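D-alanyl-D-alanine carboxypeptidase (Vibrio cholerae, PDB 5TR7) probably trims the terminal D-alanine from peptidoglycan precursor peptides, as a penicillin-binding serine carboxypeptidase of the S11 family. Local coordinates at residues 73-81 with 176-184. Sequence-based numbering, arbitrary orientation.
Sequences DSSKMFVEV and FTYNGITQY
Met77 and Tyr178 are the nearest CA pair across the contact, 6.8 Å apart, where the irregular loop 73-81 passes one face of the antiparallel hairpin 176-184, which reverses through a type I' turn from Tyr178 to Ile181. The Met77 side chain is fully extended, with CG anti to the backbone N (chi1 176°), and this carries its methyl over the Tyr178 ring. Met77 CE sits 3.8 Å from the centroid of the Tyr178 ring in a CH-pi contact, displaced toward the CB end, 3.5 Å from Tyr178 CG. SD lies farther above the same face, a Met-aromatic contact. CE also meets the edge of the Phe176 ring. Asn179 CB lies over the rim of the opposite face of Tyr178, and Val79 CG2 reaches Tyr178 CE2 at 4.0 Å. The Phe78 ring packs on the other hairpin strand, with CD2 3.8 Å from Ile181 CD1. Lys76 CB lies over one face of that ring, and Gln183 NE2 is at its edge. Gln183 NE2 donates to Lys76 O at 2.7 Å, nearly in the plane of both amide and carbonyl (N-H...O 159°). Asp101 binds the backbone N atoms of Met77, Phe78 and Val79. Gln97 bonds to both Ser75 OG and Phe176 O. The in-plane bond fixes the rotation of the Gln183 amide, Met77 and Phe78 add apolar packing, and Asp101 and Gln97 hold loop and hairpin near the predicted active-site Ser98.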
loop_
_atom_site.group_PDB
_atom_site.type_symbol
_atom_site.label_atom_id
_atom_site.label_comp_id
_atom_site.label_asym_id
_atom_site.label_seq_id
_atom_site.Cartn_x
_atom_site.Cartn_y
_atom_site.Cartn_z
ATOM N N ASP A 73 -10.280 -5.793 16.112
ATOM C CA ASP A 73 -10.958 -6.089 14.807
ATOM C C ASP A 73 -10.160 -5.775 13.536
ATOM O O ASP A 73 -10.655 -6.080 12.478
ATOM C CB ASP A 73 -12.302 -5.352 14.594
ATOM C CG ASP A 73 -13.176 -5.310 15.813
ATOM O OD1 ASP A 73 -12.906 -6.007 16.795
ATOM O OD2 ASP A 73 -14.092 -4.501 15.792
ATOM N N SER A 74 -8.964 -5.183 13.622
ATOM C CA SER A 74 -8.148 -4.886 12.467
ATOM C C SER A 74 -6.756 -5.522 12.609
ATOM O O SER A 74 -6.325 -5.887 13.659
ATOM C CB SER A 74 -8.005 -3.384 12.249
ATOM O OG SER A 74 -7.428 -2.761 13.342
ATOM N N SER A 75 -6.084 -5.612 11.514
ATOM C CA SER A 75 -4.821 -6.232 11.430
ATOM C C SER A 75 -3.772 -5.475 12.297
ATOM O O SER A 75 -3.740 -4.214 12.370
ATOM C CB SER A 75 -4.473 -6.280 9.928
ATOM O OG SER A 75 -3.248 -6.905 9.768
ATOM N N LYS A 76 -2.955 -6.288 12.984
ATOM C CA LYS A 76 -1.908 -5.840 13.897
ATOM C C LYS A 76 -0.644 -6.641 13.822
ATOM O O LYS A 76 -0.668 -7.866 13.540
ATOM C CB LYS A 76 -2.381 -6.031 15.328
ATOM C CG LYS A 76 -3.544 -5.155 15.796
ATOM C CD LYS A 76 -4.115 -5.686 17.129
ATOM C CE LYS A 76 -4.952 -6.969 16.931
ATOM N NZ LYS A 76 -6.270 -6.752 16.299
ATOM N N MET A 77 0.476 -5.968 14.126
ATOM C CA MET A 77 1.767 -6.642 14.227
ATOM C C MET A 77 1.911 -7.283 15.623
ATOM O O MET A 77 2.698 -8.231 15.837
ATOM C CB MET A 77 2.871 -5.624 14.017
ATOM C CG MET A 77 4.305 -6.186 14.191
ATOM S SD MET A 77 5.452 -4.920 13.691
ATOM C CE MET A 77 6.964 -5.749 14.214
ATOM N N PHE A 78 1.111 -6.755 16.555
ATOM C CA PHE A 78 1.061 -7.160 17.953
ATOM C C PHE A 78 2.181 -6.584 18.784
ATOM O O PHE A 78 2.886 -7.279 19.490
ATOM C CB PHE A 78 0.880 -8.653 18.146
ATOM C CG PHE A 78 -0.451 -9.119 17.663
ATOM C CD1 PHE A 78 -1.584 -8.879 18.421
ATOM C CD2 PHE A 78 -0.574 -9.704 16.444
ATOM C CE1 PHE A 78 -2.821 -9.247 17.979
ATOM C CE2 PHE A 78 -1.830 -10.102 15.990
ATOM C CZ PHE A 78 -2.949 -9.879 16.770
ATOM N N VAL A 79 2.290 -5.271 18.680
ATOM C CA VAL A 79 3.319 -4.547 19.354
ATOM C C VAL A 79 2.860 -4.114 20.748
ATOM O O VAL A 79 1.692 -3.757 20.935
ATOM C CB VAL A 79 3.705 -3.445 18.337
ATOM C CG1 VAL A 79 3.867 -2.072 18.895
ATOM C CG2 VAL A 79 4.851 -3.954 17.473
ATOM N N GLU A 80 3.769 -4.174 21.715
ATOM C CA GLU A 80 3.481 -3.774 23.119
ATOM C C GLU A 80 4.092 -2.480 23.653
ATOM O O GLU A 80 5.277 -2.238 23.525
ATOM C CB GLU A 80 3.892 -4.862 24.080
ATOM C CG GLU A 80 3.137 -6.181 23.858
ATOM C CD GLU A 80 3.224 -7.115 25.046
ATOM O OE1 GLU A 80 2.940 -6.598 26.145
ATOM O OE2 GLU A 80 3.534 -8.328 24.876
ATOM N N VAL A 81 3.270 -1.715 24.354
ATOM C CA VAL A 81 3.707 -0.431 24.929
ATOM C C VAL A 81 4.883 -0.642 25.868
ATOM O O VAL A 81 4.986 -1.651 26.530
ATOM C CB VAL A 81 2.559 0.253 25.699
ATOM C CG1 VAL A 81 2.936 1.657 26.185
ATOM C CG2 VAL A 81 1.357 0.332 24.798
ATOM N N PHE A 176 5.813 -12.713 7.417
ATOM C CA PHE A 176 6.637 -12.101 8.418
ATOM C C PHE A 176 6.131 -12.563 9.744
ATOM O O PHE A 176 4.924 -12.623 9.971
ATOM C CB PHE A 176 6.536 -10.591 8.364
ATOM C CG PHE A 176 7.410 -9.899 9.334
ATOM C CD1 PHE A 176 8.787 -10.023 9.238
ATOM C CD2 PHE A 176 6.869 -9.018 10.267
ATOM C CE1 PHE A 176 9.608 -9.351 10.144
ATOM C CE2 PHE A 176 7.685 -8.317 11.147
ATOM C CZ PHE A 176 9.042 -8.495 11.111
ATOM N N THR A 177 7.086 -12.896 10.588
ATOM C CA THR A 177 6.889 -13.296 11.942
ATOM C C THR A 177 7.412 -12.219 12.945
ATOM O O THR A 177 8.537 -11.741 12.835
ATOM C CB THR A 177 7.666 -14.586 12.185
ATOM O OG1 THR A 177 7.191 -15.550 11.266
ATOM C CG2 THR A 177 7.473 -15.108 13.634
ATOM N N TYR A 178 6.567 -11.895 13.915
ATOM C CA TYR A 178 6.918 -11.031 15.019
ATOM C C TYR A 178 6.297 -11.600 16.298
ATOM O O TYR A 178 5.095 -11.932 16.352
ATOM C CB TYR A 178 6.511 -9.566 14.819
ATOM C CG TYR A 178 6.878 -8.760 16.026
ATOM C CD1 TYR A 178 8.223 -8.481 16.333
ATOM C CD2 TYR A 178 5.905 -8.328 16.897
ATOM C CE1 TYR A 178 8.571 -7.763 17.479
ATOM C CE2 TYR A 178 6.233 -7.641 18.048
ATOM C CZ TYR A 178 7.561 -7.337 18.318
ATOM O OH TYR A 178 7.813 -6.673 19.455
ATOM N N ASN A 179 7.161 -11.785 17.304
ATOM C CA ASN A 179 6.774 -12.255 18.575
ATOM C C ASN A 179 6.072 -13.635 18.494
ATOM O O ASN A 179 5.191 -13.936 19.239
ATOM C CB ASN A 179 5.868 -11.197 19.215
ATOM C CG ASN A 179 5.959 -11.199 20.723
ATOM O OD1 ASN A 179 6.971 -11.502 21.299
ATOM N ND2 ASN A 179 4.930 -10.816 21.345
ATOM N N GLY A 180 6.532 -14.489 17.601
ATOM C CA GLY A 180 6.008 -15.838 17.460
ATOM C C GLY A 180 4.677 -15.901 16.762
ATOM O O GLY A 180 4.035 -16.926 16.788
ATOM N N ILE A 181 4.294 -14.798 16.153
ATOM C CA ILE A 181 3.073 -14.672 15.357
ATOM C C ILE A 181 3.448 -14.437 13.887
ATOM O O ILE A 181 4.062 -13.398 13.559
ATOM C CB ILE A 181 2.190 -13.533 15.877
ATOM C CG1 ILE A 181 1.814 -13.858 17.349
ATOM C CG2 ILE A 181 0.932 -13.399 15.007
ATOM C CD1 ILE A 181 1.094 -12.744 18.068
ATOM N N THR A 182 3.123 -15.430 13.031
ATOM C CA THR A 182 3.423 -15.401 11.615
ATOM C C THR A 182 2.190 -14.992 10.860
ATOM O O THR A 182 1.129 -15.547 11.077
ATOM C CB THR A 182 3.902 -16.760 11.103
ATOM O OG1 THR A 182 5.130 -17.085 11.728
ATOM C CG2 THR A 182 4.181 -16.759 9.580
ATOM N N GLN A 183 2.319 -13.995 9.972
ATOM C CA GLN A 183 1.204 -13.523 9.168
ATOM C C GLN A 183 1.697 -13.484 7.727
ATOM O O GLN A 183 2.860 -13.200 7.458
ATOM C CB GLN A 183 0.734 -12.159 9.642
ATOM C CG GLN A 183 0.601 -12.119 11.156
ATOM C CD GLN A 183 -0.144 -10.905 11.719
ATOM O OE1 GLN A 183 -1.258 -10.670 11.325
ATOM N NE2 GLN A 183 0.414 -10.221 12.733
ATOM N N TYR A 184 0.796 -13.824 6.827
ATOM C CA TYR A 184 1.038 -13.838 5.417
ATOM C C TYR A 184 0.659 -12.573 4.706
ATOM O O TYR A 184 -0.272 -11.905 5.039
ATOM C CB TYR A 184 0.310 -15.039 4.724
ATOM C CG TYR A 184 0.998 -16.298 5.106
ATOM C CD1 TYR A 184 0.661 -16.946 6.295
ATOM C CD2 TYR A 184 2.115 -16.762 4.393
ATOM C CE1 TYR A 184 1.355 -18.078 6.723
ATOM C CE2 TYR A 184 2.817 -17.885 4.811
ATOM C CZ TYR A 184 2.424 -18.540 5.971
ATOM O OH TYR A 184 3.127 -19.642 6.365
#